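Local coordinates for protein trigger factor (Thermotoga maritima, PDB 2NSA) that probably acts as a chaperone that keeps newly made proteins open and as a peptidyl-prolyl cis-trans isomerase, at residues Leu37-Glu51 with Lys85-Ile98. Sequence-based numbering, arbitrary orientation.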
loop_
_atom_site.group_PDB
_atom_site.type_symbol
_atom_site.label_atom_id
_atom_site.label_comp_id
_atom_site.label_asym_id
_atom_site.label_seq_id
_atom_site.Cartn_x
_atom_site.Cartn_y
_atom_site.Cartn_z
ATOM N N LEU A 37 -4.922 -8.572 2.379
ATOM C CA LEU A 37 -4.345 -9.040 1.122
ATOM C C LEU A 37 -3.133 -9.974 1.238
ATOM O O LEU A 37 -3.042 -10.958 0.511
ATOM C CB LEU A 37 -4.000 -7.845 0.221
ATOM C CG LEU A 37 -5.182 -7.217 -0.530
ATOM C CD1 LEU A 37 -4.721 -5.983 -1.301
ATOM C CD2 LEU A 37 -5.778 -8.248 -1.488
ATOM N N PRO A 38 -2.192 -9.693 2.155
ATOM C CA PRO A 38 -1.018 -10.568 2.285
ATOM C C PRO A 38 -1.346 -12.040 2.546
ATOM O O PRO A 38 -0.546 -12.925 2.246
ATOM C CB PRO A 38 -0.248 -9.951 3.455
ATOM C CG PRO A 38 -0.626 -8.516 3.401
ATOM C CD PRO A 38 -2.108 -8.563 3.096
ATOM N N GLU A 39 -2.524 -12.295 3.104
ATOM C CA GLU A 39 -2.939 -13.656 3.434
ATOM C C GLU A 39 -3.208 -14.592 2.259
ATOM O O GLU A 39 -3.181 -15.811 2.427
ATOM C CB GLU A 39 -4.178 -13.604 4.327
ATOM C CG GLU A 39 -3.893 -13.145 5.747
ATOM C CD GLU A 39 -5.156 -12.944 6.563
ATOM O OE1 GLU A 39 -6.142 -13.673 6.324
ATOM O OE2 GLU A 39 -5.157 -12.062 7.451
ATOM N N ILE A 40 -3.449 -14.037 1.077
ATOM C CA ILE A 40 -3.756 -14.864 -0.085
ATOM C C ILE A 40 -2.605 -15.119 -1.045
ATOM O O ILE A 40 -2.823 -15.506 -2.197
ATOM C CB ILE A 40 -4.935 -14.272 -0.877
ATOM C CG1 ILE A 40 -4.547 -12.916 -1.472
ATOM C CG2 ILE A 40 -6.135 -14.110 0.047
ATOM C CD1 ILE A 40 -5.586 -12.347 -2.423
ATOM N N VAL A 41 -1.379 -14.904 -0.581
ATOM C CA VAL A 41 -0.217 -15.143 -1.423
ATOM C C VAL A 41 0.945 -15.699 -0.612
ATOM O O VAL A 41 1.045 -15.463 0.591
ATOM C CB VAL A 41 0.234 -13.847 -2.145
ATOM C CG1 VAL A 41 0.785 -12.851 -1.143
ATOM C CG2 VAL A 41 1.266 -14.175 -3.211
ATOM N N GLU A 42 1.813 -16.451 -1.279
ATOM C CA GLU A 42 2.978 -17.034 -0.635
ATOM C C GLU A 42 4.241 -16.513 -1.309
ATOM O O GLU A 42 4.322 -16.447 -2.537
ATOM C CB GLU A 42 2.939 -18.561 -0.734
ATOM C CG GLU A 42 2.849 -19.081 -2.161
ATOM C CD GLU A 42 3.059 -20.580 -2.252
ATOM O OE1 GLU A 42 4.172 -21.044 -1.917
ATOM O OE2 GLU A 42 2.113 -21.290 -2.656
ATOM N N ILE A 43 5.219 -16.137 -0.493
ATOM C CA ILE A 43 6.494 -15.623 -0.983
ATOM C C ILE A 43 7.607 -16.528 -0.466
ATOM O O ILE A 43 7.662 -16.835 0.725
ATOM C CB ILE A 43 6.777 -14.195 -0.451
ATOM C CG1 ILE A 43 5.695 -13.220 -0.921
ATOM C CG2 ILE A 43 8.162 -13.739 -0.903
ATOM C CD1 ILE A 43 5.804 -12.816 -2.375
ATOM N N GLU A 44 8.488 -16.952 -1.362
ATOM C CA GLU A 44 9.609 -17.797 -0.977
ATOM C C GLU A 44 10.874 -16.939 -0.982
ATOM O O GLU A 44 11.528 -16.786 -2.010
ATOM C CB GLU A 44 9.737 -18.972 -1.955
ATOM C CG GLU A 44 9.767 -18.578 -3.425
ATOM C CD GLU A 44 9.626 -19.776 -4.356
ATOM O OE1 GLU A 44 9.994 -20.900 -3.947
ATOM O OE2 GLU A 44 9.152 -19.592 -5.499
ATOM N N ILE A 45 11.205 -16.371 0.174
ATOM C CA ILE A 45 12.376 -15.510 0.308
ATOM C C ILE A 45 13.186 -15.909 1.546
ATOM O O ILE A 45 12.627 -16.403 2.526
ATOM C CB ILE A 45 11.939 -14.018 0.398
ATOM C CG1 ILE A 45 13.122 -13.099 0.120
ATOM C CG2 ILE A 45 11.348 -13.718 1.767
ATOM C CD1 ILE A 45 12.713 -11.649 -0.092
ATOM N N SER A 46 14.498 -15.699 1.502
ATOM C CA SER A 46 15.357 -16.075 2.624
ATOM C C SER A 46 15.170 -15.187 3.844
ATOM O O SER A 46 14.820 -14.009 3.728
ATOM C CB SER A 46 16.834 -16.039 2.209
ATOM O OG SER A 46 17.329 -14.706 2.134
ATOM N N ASP A 47 15.394 -15.765 5.019
ATOM C CA ASP A 47 15.297 -14.996 6.249
ATOM C C ASP A 47 16.396 -13.943 6.201
ATOM O O ASP A 47 16.224 -12.828 6.700
ATOM C CB ASP A 47 15.500 -15.889 7.478
ATOM C CG ASP A 47 14.396 -16.912 7.649
ATOM O OD1 ASP A 47 13.223 -16.589 7.359
ATOM O OD2 ASP A 47 14.695 -18.045 8.093
ATOM N N ARG A 48 17.527 -14.287 5.588
ATOM C CA ARG A 48 18.626 -13.339 5.498
ATOM C C ARG A 48 18.194 -12.072 4.758
ATOM O O ARG A 48 18.514 -10.957 5.183
ATOM C CB ARG A 48 19.847 -13.967 4.809
ATOM C CG ARG A 48 21.060 -13.034 4.717
ATOM C CD ARG A 48 21.467 -12.467 6.076
ATOM N NE ARG A 48 22.431 -11.375 5.932
ATOM C CZ ARG A 48 22.567 -10.378 6.802
ATOM N NH1 ARG A 48 21.804 -10.331 7.886
ATOM N NH2 ARG A 48 23.452 -9.417 6.572
ATOM N N THR A 49 17.457 -12.229 3.661
ATOM C CA THR A 49 16.997 -11.063 2.909
ATOM C C THR A 49 16.145 -10.170 3.808
ATOM O O THR A 49 16.272 -8.939 3.787
ATOM C CB THR A 49 16.145 -11.472 1.689
ATOM O OG1 THR A 49 16.960 -12.199 0.762
ATOM C CG2 THR A 49 15.583 -10.234 0.994
ATOM N N LEU A 50 15.275 -10.794 4.592
ATOM C CA LEU A 50 14.411 -10.049 5.501
ATOM C C LEU A 50 15.237 -9.343 6.581
ATOM O O LEU A 50 14.940 -8.199 6.935
ATOM C CB LEU A 50 13.367 -10.986 6.118
ATOM C CG LEU A 50 12.411 -11.585 5.069
ATOM C CD1 LEU A 50 11.425 -12.545 5.728
ATOM C CD2 LEU A 50 11.658 -10.468 4.366
ATOM N N GLU A 51 16.268 -10.006 7.104
ATOM C CA GLU A 51 17.115 -9.369 8.116
ATOM C C GLU A 51 17.730 -8.109 7.524
ATOM O O GLU A 51 17.801 -7.070 8.177
ATOM C CB GLU A 51 18.254 -10.291 8.564
ATOM C CG GLU A 51 17.801 -11.548 9.247
ATOM C CD GLU A 51 18.958 -12.409 9.708
ATOM O OE1 GLU A 51 20.049 -12.335 9.094
ATOM O OE2 GLU A 51 18.772 -13.175 10.679
ATOM N N LYS A 85 10.072 -7.262 10.784
ATOM C CA LYS A 85 10.312 -8.284 9.771
ATOM C C LYS A 85 8.985 -8.784 9.218
ATOM O O LYS A 85 8.831 -8.962 8.007
ATOM C CB LYS A 85 11.097 -9.466 10.349
ATOM C CG LYS A 85 11.455 -10.510 9.291
ATOM C CD LYS A 85 12.114 -11.749 9.890
ATOM C CE LYS A 85 13.460 -11.434 10.532
ATOM N NZ LYS A 85 14.071 -12.694 11.058
ATOM N N GLU A 86 8.020 -9.011 10.102
ATOM C CA GLU A 86 6.724 -9.503 9.653
ATOM C C GLU A 86 6.000 -8.440 8.830
ATOM O O GLU A 86 5.326 -8.764 7.848
ATOM C CB GLU A 86 5.869 -9.936 10.848
ATOM C CG GLU A 86 5.338 -11.368 10.735
ATOM C CD GLU A 86 6.445 -12.405 10.525
ATOM O OE1 GLU A 86 7.378 -12.474 11.355
ATOM O OE2 GLU A 86 6.379 -13.156 9.531
ATOM N N ARG A 87 6.145 -7.177 9.221
ATOM C CA ARG A 87 5.510 -6.077 8.492
ATOM C C ARG A 87 6.109 -5.968 7.096
ATOM O O ARG A 87 5.394 -5.744 6.116
ATOM C CB ARG A 87 5.704 -4.750 9.231
ATOM C CG ARG A 87 4.930 -4.652 10.540
ATOM C CD ARG A 87 4.918 -3.223 11.064
ATOM N NE ARG A 87 4.109 -3.078 12.274
ATOM C CZ ARG A 87 3.786 -1.908 12.819
ATOM N NH1 ARG A 87 4.203 -0.779 12.262
ATOM N NH2 ARG A 87 3.041 -1.865 13.917
ATOM N N ILE A 88 7.427 -6.124 7.012
ATOM C CA ILE A 88 8.109 -6.044 5.726
ATOM C C ILE A 88 7.702 -7.203 4.832
ATOM O O ILE A 88 7.463 -7.012 3.634
ATOM C CB ILE A 88 9.641 -6.029 5.902
ATOM C CG1 ILE A 88 10.058 -4.669 6.480
ATOM C CG2 ILE A 88 10.343 -6.267 4.566
ATOM C CD1 ILE A 88 11.515 -4.580 6.880
ATOM N N LEU A 89 7.622 -8.402 5.403
ATOM C CA LEU A 89 7.211 -9.554 4.611
ATOM C C LEU A 89 5.791 -9.316 4.114
ATOM O O LEU A 89 5.465 -9.631 2.965
ATOM C CB LEU A 89 7.266 -10.841 5.442
ATOM C CG LEU A 89 6.783 -12.128 4.767
ATOM C CD1 LEU A 89 7.520 -12.369 3.463
ATOM C CD2 LEU A 89 6.997 -13.286 5.731
ATOM N N ASP A 90 4.941 -8.763 4.974
ATOM C CA ASP A 90 3.566 -8.498 4.555
ATOM C C ASP A 90 3.528 -7.469 3.423
ATOM O O ASP A 90 2.703 -7.585 2.519
ATOM C CB ASP A 90 2.708 -8.023 5.732
ATOM C CG ASP A 90 2.207 -9.175 6.592
ATOM O OD1 ASP A 90 2.209 -10.333 6.119
ATOM O OD2 ASP A 90 1.792 -8.921 7.742
ATOM N N ASP A 91 4.416 -6.472 3.461
ATOM C CA ASP A 91 4.448 -5.460 2.403
ATOM C C ASP A 91 4.856 -6.107 1.080
ATOM O O ASP A 91 4.304 -5.792 0.020
ATOM C CB ASP A 91 5.448 -4.330 2.695
ATOM C CG ASP A 91 5.029 -3.436 3.850
ATOM O OD1 ASP A 91 3.822 -3.352 4.151
ATOM O OD2 ASP A 91 5.924 -2.794 4.444
ATOM N N ILE A 92 5.852 -6.985 1.141
ATOM C CA ILE A 92 6.329 -7.674 -0.053
ATOM C C ILE A 92 5.193 -8.502 -0.649
ATOM O O ILE A 92 4.984 -8.503 -1.869
ATOM C CB ILE A 92 7.535 -8.581 0.276
ATOM C CG1 ILE A 92 8.732 -7.704 0.646
ATOM C CG2 ILE A 92 7.915 -9.431 -0.937
ATOM C CD1 ILE A 92 9.953 -8.506 1.124
ATOM N N LYS A 93 4.466 -9.213 0.209
ATOM C CA LYS A 93 3.337 -10.016 -0.251
ATOM C C LYS A 93 2.250 -9.128 -0.845
ATOM O O LYS A 93 1.715 -9.415 -1.922
ATOM C CB LYS A 93 2.743 -10.819 0.907
ATOM C CG LYS A 93 3.633 -11.940 1.392
ATOM C CD LYS A 93 2.996 -12.644 2.577
ATOM C CE LYS A 93 3.846 -13.783 3.070
ATOM N NZ LYS A 93 3.229 -14.427 4.264
ATOM N N ARG A 94 1.933 -8.049 -0.137
ATOM C CA ARG A 94 0.903 -7.122 -0.572
ATOM C C ARG A 94 1.230 -6.532 -1.938
ATOM O O ARG A 94 0.371 -6.481 -2.827
ATOM C CB ARG A 94 0.743 -5.993 0.451
ATOM C CG ARG A 94 -0.548 -5.210 0.299
ATOM C CD ARG A 94 -0.714 -4.137 1.370
ATOM N NE ARG A 94 -0.666 -4.667 2.729
ATOM C CZ ARG A 94 0.405 -4.611 3.516
ATOM N NH1 ARG A 94 1.519 -4.049 3.076
ATOM N NH2 ARG A 94 0.355 -5.100 4.752
ATOM N N ASP A 95 2.466 -6.077 -2.117
ATOM C CA ASP A 95 2.829 -5.496 -3.399
ATOM C C ASP A 95 2.758 -6.518 -4.532
ATOM O O ASP A 95 2.365 -6.178 -5.646
ATOM C CB ASP A 95 4.206 -4.831 -3.324
ATOM C CG ASP A 95 4.192 -3.573 -2.468
ATOM O OD1 ASP A 95 3.087 -3.085 -2.149
ATOM O OD2 ASP A 95 5.283 -3.065 -2.118
ATOM N N ARG A 96 3.125 -7.768 -4.261
ATOM C CA ARG A 96 3.038 -8.797 -5.291
ATOM C C ARG A 96 1.566 -9.017 -5.670
ATOM O O ARG A 96 1.223 -9.087 -6.861
ATOM C CB ARG A 96 3.646 -10.110 -4.792
ATOM C CG ARG A 96 3.380 -11.304 -5.713
ATOM C CD ARG A 96 3.995 -11.134 -7.089
ATOM N NE ARG A 96 3.813 -12.362 -7.868
ATOM C CZ ARG A 96 3.962 -12.457 -9.186
ATOM N NH1 ARG A 96 4.301 -11.392 -9.902
ATOM N NH2 ARG A 96 3.760 -13.620 -9.789
ATOM N N VAL A 97 0.695 -9.123 -4.668
ATOM C CA VAL A 97 -0.736 -9.335 -4.923
ATOM C C VAL A 97 -1.324 -8.190 -5.747
ATOM O O VAL A 97 -2.081 -8.416 -6.700
ATOM C CB VAL A 97 -1.541 -9.458 -3.601
ATOM C CG1 VAL A 97 -3.036 -9.589 -3.907
ATOM C CG2 VAL A 97 -1.063 -10.661 -2.822
ATOM N N ILE A 98 -0.967 -6.961 -5.389
ATOM C CA ILE A 98 -1.476 -5.787 -6.095
ATOM C C ILE A 98 -0.993 -5.763 -7.537
ATOM O O ILE A 98 -1.773 -5.506 -8.470
ATOM C CB ILE A 98 -1.060 -4.485 -5.362
ATOM C CG1 ILE A 98 -1.828 -4.395 -4.041
ATOM C CG2 ILE A 98 -1.350 -3.261 -6.227
ATOM C CD1 ILE A 98 -1.239 -3.442 -3.033
HETATM O O HOH W 1 0.657 -15.147 3.442
HETATM O O HOH W 2 16.584 -13.037 12.090
#
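Val41 and Val97 press together where the 37-51 segment crosses helix 85-98, and the tightness of the contact is concentrated there. With chi1 at 68°, Val41 turns CG1 to within 3.3 Å of Val97 CG2, closer than normal van der Waals contact, the two valines running antiparallel alongside one another. The same methyl touches Lys93 CB, and Ile43 CG1 lies 3.4 Å from Lys93 CG, so the lysine's methylenes take part in the apolar packing while NZ goes on to water. Pro38 packs on the neighbouring turn: its CG sits 3.6 Å from Asp90 O and reaches the Arg94 guanidinium obliquely. That group is held by two bonds, NH1 by a salt bridge to the anti lone pair of Asp91 OD1 and NE by Leu34 O. In the all-helical C-terminal domain of trigger factor, an extended linker thus lies across helix 77-105 before entering helix 47-64, with Ser46 at the N-cap position; segments 47-51 and 85-98 cross at 107°. Here Leu50 CB rests 3.7 Å from Lys85 CG, but methyl pairs are looser, Leu50 CD2 standing 4.2 Å from Ile92 CD1. No direct hydrogen bond joins the segments. Water bridges them instead: one molecule donates to Pro38 O and accepts from the extended Lys93 at NZ, while at the solvent side another links partly exposed Lys85, through NZ, to Glu51 OE2.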